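Local coordinates for protein PES4 (Saccharomyces cerevisiae, PDB 6EXX) that probably binds RNA, such as mRNA 3'-untranslated regions and poly(A) or poly(U) tracts, and is represented here by its fourth RNA recognition motif, at residues D36-D39 / T44-G47; I49-F54 / T58-F63; F63-L68 / V74-E79. All coordinates share one frame; numbering follows the deposited sequence.

Contact 1. Residues D36-D39 / T44-G47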
loop_
_atom_site.group_PDB
_atom_site.type_symbol
_atom_site.label_atom_id
_atom_site.label_comp_id
_atom_site.label_asym_id
_atom_site.label_seq_id
_atom_site.Cartn_x
_atom_site.Cartn_y
_atom_site.Cartn_z
ATOM N N ASP A 36 -1.296 3.536 -9.446
ATOM C CA ASP A 36 -1.781 3.849 -10.784
ATOM C C ASP A 36 -2.838 4.940 -10.837
ATOM O O ASP A 36 -3.392 5.194 -11.900
ATOM C CB ASP A 36 -2.342 2.568 -11.442
ATOM C CG ASP A 36 -3.448 1.902 -10.616
ATOM O OD1 ASP A 36 -3.880 2.478 -9.601
ATOM O OD2 ASP A 36 -3.905 0.799 -10.999
ATOM N N GLY A 37 -3.120 5.586 -9.716
ATOM C CA GLY A 37 -4.126 6.627 -9.686
ATOM C C GLY A 37 -3.649 7.860 -8.962
ATOM O O GLY A 37 -2.843 7.771 -8.048
ATOM N N TYR A 38 -4.164 9.003 -9.386
ATOM C CA TYR A 38 -3.926 10.270 -8.718
ATOM C C TYR A 38 -5.241 11.022 -8.617
ATOM O O TYR A 38 -5.977 11.140 -9.592
ATOM C CB TYR A 38 -2.902 11.113 -9.472
ATOM C CG TYR A 38 -2.617 12.435 -8.807
ATOM C CD1 TYR A 38 -1.828 12.509 -7.667
ATOM C CD2 TYR A 38 -3.144 13.614 -9.316
ATOM C CE1 TYR A 38 -1.567 13.725 -7.063
ATOM C CE2 TYR A 38 -2.891 14.830 -8.713
ATOM C CZ TYR A 38 -2.105 14.879 -7.589
ATOM O OH TYR A 38 -1.847 16.091 -6.988
ATOM N N ASP A 39 -5.520 11.546 -7.436
ATOM C CA ASP A 39 -6.734 12.283 -7.172
ATOM C C ASP A 39 -6.400 13.752 -7.032
ATOM O O ASP A 39 -5.782 14.158 -6.053
ATOM C CB ASP A 39 -7.368 11.771 -5.881
ATOM C CG ASP A 39 -8.661 12.472 -5.558
ATOM O OD1 ASP A 39 -9.555 12.488 -6.428
ATOM O OD2 ASP A 39 -8.786 13.016 -4.447
ATOM N N THR A 44 -3.483 13.203 -3.740
ATOM C CA THR A 44 -2.961 11.940 -3.242
ATOM C C THR A 44 -3.098 10.864 -4.295
ATOM O O THR A 44 -3.872 10.996 -5.255
ATOM C CB THR A 44 -3.687 11.464 -1.966
ATOM O OG1 THR A 44 -5.075 11.259 -2.245
ATOM C CG2 THR A 44 -3.528 12.457 -0.819
ATOM N N TYR A 45 -2.332 9.797 -4.093
ATOM C CA TYR A 45 -2.264 8.678 -5.014
ATOM C C TYR A 45 -3.038 7.474 -4.490
ATOM O O TYR A 45 -3.410 7.397 -3.320
ATOM C CB TYR A 45 -0.804 8.282 -5.241
ATOM C CG TYR A 45 0.017 9.305 -5.992
ATOM C CD1 TYR A 45 0.626 10.375 -5.348
ATOM C CD2 TYR A 45 0.194 9.185 -7.351
ATOM C CE1 TYR A 45 1.388 11.305 -6.057
ATOM C CE2 TYR A 45 0.944 10.094 -8.067
ATOM C CZ TYR A 45 1.541 11.157 -7.417
ATOM O OH TYR A 45 2.285 12.038 -8.152
ATOM N N SER A 46 -3.255 6.533 -5.396
ATOM C CA SER A 46 -3.945 5.301 -5.063
ATOM C C SER A 46 -3.417 4.156 -5.908
ATOM O O SER A 46 -2.802 4.368 -6.950
ATOM C CB SER A 46 -5.444 5.455 -5.276
ATOM O OG SER A 46 -5.727 5.809 -6.609
ATOM N N GLY A 47 -3.664 2.941 -5.448
ATOM C CA GLY A 47 -3.235 1.761 -6.155
ATOM C C GLY A 47 -3.470 0.541 -5.304
ATOM O O GLY A 47 -4.424 0.496 -4.517
HETATM O O HOH W 1 -6.020 3.687 -8.353
#

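Contact 2. Residues I49-F54 / T58-F63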
loop_
_atom_site.group_PDB
_atom_site.type_symbol
_atom_site.label_atom_id
_atom_site.label_comp_id
_atom_site.label_asym_id
_atom_site.label_seq_id
_atom_site.Cartn_x
_atom_site.Cartn_y
_atom_site.Cartn_z
ATOM N N ILE A 49 -1.430 -3.358 -3.642
ATOM C CA ILE A 49 -0.384 -4.359 -3.586
ATOM C C ILE A 49 -1.074 -5.712 -3.626
ATOM O O ILE A 49 -1.954 -5.999 -2.804
ATOM C CB ILE A 49 0.495 -4.262 -2.322
ATOM C CG1 ILE A 49 1.061 -2.843 -2.155
ATOM C CG2 ILE A 49 1.598 -5.305 -2.408
ATOM C CD1 ILE A 49 1.749 -2.628 -0.812
ATOM N N LYS A 50 -0.672 -6.540 -4.586
ATOM C CA LYS A 50 -1.220 -7.879 -4.736
ATOM C C LYS A 50 -0.230 -8.846 -4.121
ATOM O O LYS A 50 0.906 -8.944 -4.582
ATOM C CB LYS A 50 -1.440 -8.234 -6.203
ATOM C CG LYS A 50 -2.144 -9.574 -6.389
ATOM C CD LYS A 50 -2.058 -10.126 -7.806
ATOM C CE LYS A 50 -2.594 -9.184 -8.845
ATOM N NZ LYS A 50 -2.494 -9.823 -10.184
ATOM N N PHE A 51 -0.672 -9.539 -3.078
ATOM C CA PHE A 51 0.161 -10.483 -2.344
ATOM C C PHE A 51 -0.157 -11.929 -2.712
ATOM O O PHE A 51 -1.253 -12.249 -3.176
ATOM C CB PHE A 51 -0.043 -10.307 -0.840
ATOM C CG PHE A 51 0.373 -8.962 -0.324
ATOM C CD1 PHE A 51 1.695 -8.719 0.014
ATOM C CD2 PHE A 51 -0.553 -7.947 -0.162
ATOM C CE1 PHE A 51 2.076 -7.495 0.509
ATOM C CE2 PHE A 51 -0.165 -6.723 0.328
ATOM C CZ PHE A 51 1.147 -6.497 0.656
ATOM N N ARG A 52 0.815 -12.803 -2.478
ATOM C CA ARG A 52 0.662 -14.221 -2.753
ATOM C C ARG A 52 -0.320 -14.914 -1.820
ATOM O O ARG A 52 -0.891 -15.938 -2.185
ATOM C CB ARG A 52 2.021 -14.907 -2.656
ATOM C CG ARG A 52 3.037 -14.375 -3.626
ATOM C CD ARG A 52 4.449 -14.788 -3.239
ATOM N NE ARG A 52 5.437 -14.235 -4.161
ATOM C CZ ARG A 52 5.805 -14.805 -5.302
ATOM N NH1 ARG A 52 5.276 -15.961 -5.682
ATOM N NH2 ARG A 52 6.710 -14.215 -6.066
ATOM N N ASN A 53 -0.498 -14.374 -0.621
ATOM C CA ASN A 53 -1.373 -14.990 0.361
ATOM C C ASN A 53 -1.767 -13.965 1.414
ATOM O O ASN A 53 -1.230 -12.850 1.460
ATOM C CB ASN A 53 -0.710 -16.218 0.999
ATOM C CG ASN A 53 0.667 -15.921 1.533
ATOM O OD1 ASN A 53 0.843 -15.036 2.370
ATOM N ND2 ASN A 53 1.660 -16.659 1.045
ATOM N N PHE A 54 -2.712 -14.345 2.260
ATOM C CA PHE A 54 -3.256 -13.437 3.253
ATOM C C PHE A 54 -2.245 -13.167 4.359
ATOM O O PHE A 54 -2.258 -12.104 4.959
ATOM C CB PHE A 54 -4.547 -14.017 3.832
ATOM C CG PHE A 54 -5.324 -13.042 4.660
ATOM C CD1 PHE A 54 -5.853 -11.890 4.092
ATOM C CD2 PHE A 54 -5.524 -13.269 6.009
ATOM C CE1 PHE A 54 -6.570 -10.989 4.855
ATOM C CE2 PHE A 54 -6.252 -12.376 6.779
ATOM C CZ PHE A 54 -6.771 -11.232 6.203
ATOM N N THR A 58 -1.336 -9.447 5.502
ATOM C CA THR A 58 -1.604 -9.066 6.883
ATOM C C THR A 58 -0.511 -8.164 7.443
ATOM O O THR A 58 -0.798 -7.157 8.088
ATOM C CB THR A 58 -1.718 -10.344 7.744
ATOM O OG1 THR A 58 -2.928 -11.029 7.419
ATOM C CG2 THR A 58 -1.711 -10.039 9.229
ATOM N N ARG A 59 0.743 -8.553 7.241
ATOM C CA ARG A 59 1.825 -7.812 7.860
ATOM C C ARG A 59 1.924 -6.390 7.313
ATOM O O ARG A 59 2.152 -5.434 8.065
ATOM C CB ARG A 59 3.149 -8.563 7.711
ATOM C CG ARG A 59 3.082 -9.987 8.253
ATOM C CD ARG A 59 4.383 -10.478 8.874
ATOM N NE ARG A 59 5.440 -10.697 7.890
ATOM C CZ ARG A 59 5.524 -11.754 7.085
ATOM N NH1 ARG A 59 4.599 -12.706 7.102
ATOM N NH2 ARG A 59 6.547 -11.851 6.246
ATOM N N ILE A 60 1.731 -6.233 6.010
ATOM C CA ILE A 60 1.796 -4.914 5.400
ATOM C C ILE A 60 0.535 -4.091 5.714
ATOM O O ILE A 60 0.623 -2.894 5.994
ATOM C CB ILE A 60 2.060 -5.031 3.882
ATOM C CG1 ILE A 60 3.380 -5.775 3.620
ATOM C CG2 ILE A 60 2.057 -3.666 3.228
ATOM C CD1 ILE A 60 4.591 -5.152 4.272
ATOM N N PHE A 61 -0.632 -4.726 5.711
ATOM C CA PHE A 61 -1.847 -4.067 6.152
ATOM C C PHE A 61 -1.677 -3.489 7.551
ATOM O O PHE A 61 -2.040 -2.346 7.824
ATOM C CB PHE A 61 -3.023 -5.037 6.151
ATOM C CG PHE A 61 -4.267 -4.455 6.734
ATOM C CD1 PHE A 61 -5.120 -3.697 5.966
ATOM C CD2 PHE A 61 -4.577 -4.639 8.066
ATOM C CE1 PHE A 61 -6.265 -3.148 6.504
ATOM C CE2 PHE A 61 -5.719 -4.088 8.601
ATOM C CZ PHE A 61 -6.563 -3.349 7.817
ATOM N N ASN A 62 -1.129 -4.279 8.460
ATOM C CA ASN A 62 -0.980 -3.819 9.831
ATOM C C ASN A 62 -0.121 -2.562 9.901
ATOM O O ASN A 62 -0.415 -1.650 10.672
ATOM C CB ASN A 62 -0.375 -4.919 10.712
ATOM C CG ASN A 62 -1.347 -6.025 11.040
ATOM O OD1 ASN A 62 -2.561 -5.854 10.963
ATOM N ND2 ASN A 62 -0.813 -7.158 11.459
ATOM N N PHE A 63 0.944 -2.527 9.113
ATOM C CA PHE A 63 1.844 -1.389 9.107
ATOM C C PHE A 63 1.197 -0.133 8.516
ATOM O O PHE A 63 1.391 0.976 9.014
ATOM C CB PHE A 63 3.114 -1.746 8.327
ATOM C CG PHE A 63 4.179 -0.691 8.396
ATOM C CD1 PHE A 63 4.181 0.363 7.501
ATOM C CD2 PHE A 63 5.179 -0.750 9.347
ATOM C CE1 PHE A 63 5.158 1.345 7.557
ATOM C CE2 PHE A 63 6.163 0.227 9.398
ATOM C CZ PHE A 63 6.138 1.270 8.503
#

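Contact 3. Residues F63-L68 / V74-E79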
loop_
_atom_site.group_PDB
_atom_site.type_symbol
_atom_site.label_atom_id
_atom_site.label_comp_id
_atom_site.label_asym_id
_atom_site.label_seq_id
_atom_site.Cartn_x
_atom_site.Cartn_y
_atom_site.Cartn_z
ATOM N N PHE A 63 0.944 -2.527 9.113
ATOM C CA PHE A 63 1.844 -1.389 9.107
ATOM C C PHE A 63 1.197 -0.133 8.516
ATOM O O PHE A 63 1.391 0.976 9.014
ATOM C CB PHE A 63 3.114 -1.746 8.327
ATOM C CG PHE A 63 4.179 -0.691 8.396
ATOM C CD1 PHE A 63 4.181 0.363 7.501
ATOM C CD2 PHE A 63 5.179 -0.750 9.347
ATOM C CE1 PHE A 63 5.158 1.345 7.557
ATOM C CE2 PHE A 63 6.163 0.227 9.398
ATOM C CZ PHE A 63 6.138 1.270 8.503
ATOM N N LEU A 64 0.450 -0.309 7.431
ATOM C CA LEU A 64 -0.071 0.824 6.677
ATOM C C LEU A 64 -1.415 1.339 7.135
ATOM O O LEU A 64 -1.707 2.509 6.933
ATOM C CB LEU A 64 -0.188 0.476 5.200
ATOM C CG LEU A 64 1.130 0.348 4.444
ATOM C CD1 LEU A 64 0.872 -0.177 3.046
ATOM C CD2 LEU A 64 1.884 1.670 4.396
ATOM N N ASN A 65 -2.250 0.490 7.714
ATOM C CA ASN A 65 -3.621 0.887 7.946
ATOM C C ASN A 65 -3.722 2.057 8.926
ATOM O O ASN A 65 -3.311 1.952 10.079
ATOM C CB ASN A 65 -4.422 -0.301 8.443
ATOM C CG ASN A 65 -5.886 -0.014 8.475
ATOM O OD1 ASN A 65 -6.441 0.495 7.502
ATOM N ND2 ASN A 65 -6.528 -0.312 9.594
ATOM N N ASN A 66 -4.244 3.186 8.445
ATOM C CA ASN A 66 -4.368 4.415 9.224
ATOM C C ASN A 66 -3.054 5.029 9.665
ATOM O O ASN A 66 -3.043 5.837 10.586
ATOM C CB ASN A 66 -5.304 4.227 10.407
ATOM C CG ASN A 66 -6.690 3.869 9.967
ATOM O OD1 ASN A 66 -7.195 4.386 8.968
ATOM N ND2 ASN A 66 -7.312 2.964 10.691
ATOM N N ARG A 67 -1.975 4.689 8.966
ATOM C CA ARG A 67 -0.677 5.293 9.241
ATOM C C ARG A 67 -0.598 6.677 8.600
ATOM O O ARG A 67 -0.985 6.851 7.446
ATOM C CB ARG A 67 0.447 4.417 8.702
ATOM C CG ARG A 67 1.815 4.778 9.223
ATOM C CD ARG A 67 2.910 3.967 8.566
ATOM N NE ARG A 67 4.109 3.989 9.385
ATOM C CZ ARG A 67 4.329 3.158 10.398
ATOM N NH1 ARG A 67 3.486 2.162 10.659
ATOM N NH2 ARG A 67 5.435 3.297 11.117
ATOM N N LEU A 68 -0.056 7.648 9.334
ATOM C CA LEU A 68 0.172 8.965 8.770
ATOM C C LEU A 68 1.508 8.955 8.040
ATOM O O LEU A 68 2.553 8.662 8.624
ATOM C CB LEU A 68 0.205 10.012 9.874
ATOM C CG LEU A 68 0.559 11.435 9.434
ATOM C CD1 LEU A 68 -0.537 12.025 8.578
ATOM C CD2 LEU A 68 0.806 12.295 10.651
ATOM N N VAL A 74 -2.992 6.962 5.474
ATOM C CA VAL A 74 -3.163 5.905 4.497
ATOM C C VAL A 74 -4.455 5.164 4.756
ATOM O O VAL A 74 -4.726 4.720 5.875
ATOM C CB VAL A 74 -1.989 4.926 4.535
ATOM C CG1 VAL A 74 -2.222 3.753 3.587
ATOM C CG2 VAL A 74 -0.702 5.656 4.210
ATOM N N THR A 75 -5.235 5.023 3.696
ATOM C CA THR A 75 -6.539 4.428 3.781
ATOM C C THR A 75 -6.545 3.156 2.942
ATOM O O THR A 75 -6.040 3.118 1.820
ATOM C CB THR A 75 -7.545 5.495 3.372
ATOM O OG1 THR A 75 -7.399 6.623 4.260
ATOM C CG2 THR A 75 -8.949 4.969 3.431
ATOM N N THR A 76 -7.069 2.096 3.532
ATOM C CA THR A 76 -6.962 0.778 2.949
ATOM C C THR A 76 -8.313 0.143 2.718
ATOM O O THR A 76 -9.315 0.496 3.359
ATOM C CB THR A 76 -6.239 -0.160 3.907
ATOM O OG1 THR A 76 -7.032 -0.302 5.098
ATOM C CG2 THR A 76 -4.847 0.378 4.246
ATOM N N SER A 77 -8.324 -0.830 1.814
ATOM C CA SER A 77 -9.425 -1.780 1.739
ATOM C C SER A 77 -8.922 -3.153 1.316
ATOM O O SER A 77 -8.099 -3.275 0.409
ATOM C CB SER A 77 -10.516 -1.339 0.751
ATOM O OG SER A 77 -11.631 -2.224 0.822
ATOM N N TRP A 78 -9.461 -4.195 1.944
ATOM C CA TRP A 78 -9.385 -5.560 1.410
ATOM C C TRP A 78 -10.395 -5.755 0.293
ATOM O O TRP A 78 -11.360 -5.001 0.173
ATOM C CB TRP A 78 -9.693 -6.581 2.495
ATOM C CG TRP A 78 -8.704 -6.606 3.602
ATOM C CD1 TRP A 78 -8.894 -6.189 4.888
ATOM C CD2 TRP A 78 -7.347 -7.061 3.521
ATOM N NE1 TRP A 78 -7.741 -6.371 5.618
ATOM C CE2 TRP A 78 -6.779 -6.909 4.803
ATOM C CE3 TRP A 78 -6.565 -7.594 2.491
ATOM C CZ2 TRP A 78 -5.464 -7.258 5.082
ATOM C CZ3 TRP A 78 -5.268 -7.955 2.774
ATOM C CH2 TRP A 78 -4.724 -7.777 4.058
ATOM N N GLU A 79 -10.198 -6.812 -0.488
ATOM C CA GLU A 79 -11.040 -7.081 -1.640
ATOM C C GLU A 79 -12.133 -8.103 -1.329
ATOM O O GLU A 79 -11.857 -9.213 -0.871
ATOM C CB GLU A 79 -10.176 -7.559 -2.807
ATOM C CG GLU A 79 -10.915 -7.661 -4.116
ATOM C CD GLU A 79 -9.979 -7.636 -5.303
ATOM O OE1 GLU A 79 -8.923 -8.302 -5.248
ATOM O OE2 GLU A 79 -10.298 -6.943 -6.291
HETATM O O HOH W 2 -7.859 2.561 6.431
HETATM O O HOH W 3 -8.192 6.017 7.178
#

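Contact 1. Residues D36-D39 / T44-G47
The β2–β3 hairpin of an RNA recognition motif is joined here below its loop, where Asp36–Asp39 run antiparallel to Thr44–Gly47. Tyr38 and Tyr45 form a non-hydrogen-bonded pair and meet on one face of the sheet. CD1 of Tyr38 stands over the centre of the Tyr45 ring, 3.6 Å from its CZ, so the stack is edge-to-face, with planes at 59° and centroids 4.9 Å apart. CG of Tyr38 lies anti to N (chi1 -180°), while Tyr45 CG sits beside its own N (chi1 -68°), which turns a face of its ring to the Tyr38 edge. Replacing Tyr45 with an alanine would probably leave the Tyr38 edge without the ring face it rests on and set that ring freer to turn. In the RRM fold this strand pair forms one side of the four-stranded sheet, and strand 3-10 takes the other edge of strand 44-51. Further from the loop, Asp36 and Gly37 both pair with Ser46 in a classic beta bulge. Ser46 O takes Gly37 N at 3.0 Å and a weaker bond from Asp36 N, and Ser46 N returns to Gly37 O. One water links Asp36 OD1 to Ser46 OG, 2.8 Å from each, while Asp36 OD2 accepts from Gln34 NE2. Nearer the loop, Asp39 N reaches Thr44 O at 2.8 Å in a nearly straight bond, while Ser42 OG binds both Asp39 OD2 and Thr44 OG1.

Contact 2. Residues I49-F54 / T58-F63
Ile60, on the second helix of the RNA recognition motif, meets Phe51 and Ile49 on the third strand of the sheet, in the buried layer where helix and sheet pack together. The end of the Phe51 ring, CZ and CE1, reaches the isoleucine: CZ lies 3.7 Å from Ile60 CB, and CE1 comes within 3.8 Å of Ile60 CG1, the two side chains crossing at a slant. With CG beside its own backbone N (chi1 -63°), the Phe51 ring reaches from the strand toward the helix. Ile49 lends support in two directions. Its CG2 methyl sits 3.3 Å above one face of the Phe51 ring, displaced toward the rim, while its CD1 tip meets Ile60 CG2 at 4.2 Å, those two side chains running about perpendicular to each other. Ile60 thus presents its CB and both branches to the strand. Leu5 of the first strand and Ala57 of the same helix also touch Phe51, making this part of the apolar interior of the domain.

The second half of the contact lies at the start of helix 54-64, where Asn53 takes the N-cap position and its OD1 accepts from Asp56 N. The Phe54 ring swings clear of its backbone N (chi1 -169°) and lays one face against Thr58, with OG1 3.6 Å above the ring plane and offset toward the rim, nearest to CE2. Trp78 also meets the Phe54 ring. Phe54 O is gripped twice by Thr58, whose backbone N and hydroxyl approach from opposite faces of the carbonyl plane: the helical bond from Thr58 N measures 2.9 Å, and Thr58 OG1 donates to the same oxygen at 2.8 Å.

Contact 3. Residues F63-L68 / V74-E79
Asn65 OD1 is held by two donors, the hydroxyl of Thr76 and a bridging water. Thr76 OG1 gives its proton to Asn65 OD1 at 2.6 Å, approaching from above the amide plane, 42° out of it, rather than on a lone pair. The carboxamide is carried across to the strand because Asn65 CG is anti to the backbone N (chi1 -170°), and the two side chains meet at about a right angle. The water that donates to Asn65 OD1 at 2.7 Å also accepts from Thr76 N and donates to Asn66 OD1, tying both asparagines to the strand backbone. A second water bridges Asn66 OD1 to Thr75 OG1.

Behind this polar seam the backbones join directly. Asn66 N donates to Val74 O at 3.0 Å, and Val74 N returns to Arg67 O at 2.8 Å, nearly straight at 171°. Val74 aims its side chain at the turn: CB lies 3.4 Å from Leu64 O, and CG1 packs on Leu64 CB. Leu64 in turn leans on Leu19 and Leu22 of helix 16-25. Arg67 folds back over the helix end, its NH1 bonded to Phe63 O at 2.9 Å and sitting over the centre of the Phe63 ring, a cation-pi contact in which the guanidinium lies face on to ring atom CZ.

Leu64 to Arg67 form a type II beta turn directly after helix 54-64, and the contact joins this turn to strand 72-78, the last β-strand of the RRM's βαββαβ fold, with the short strand 68-69 in the connection between them.

How the contacts relate
The three contacts follow one another along the chain and all reach the same sheet. Contact 1 and contact 2 share strand 44-51, the first at its hairpin end and the second where it leads into helix 54-64; their centres lie 19 Å apart on opposite sides of the chain's centre. Contact 3 takes up the far end of that helix, sharing Phe63 with contact 2, and their centres are only 10 Å apart. These two touch directly: Phe61 CG meets Trp78 CZ2 at 3.5 Å, and Phe54 CE1 approaches Trp78 CH2 at 3.8 Å. Contact 1 stays separate from contact 3, with nearest atoms about 7 Å apart.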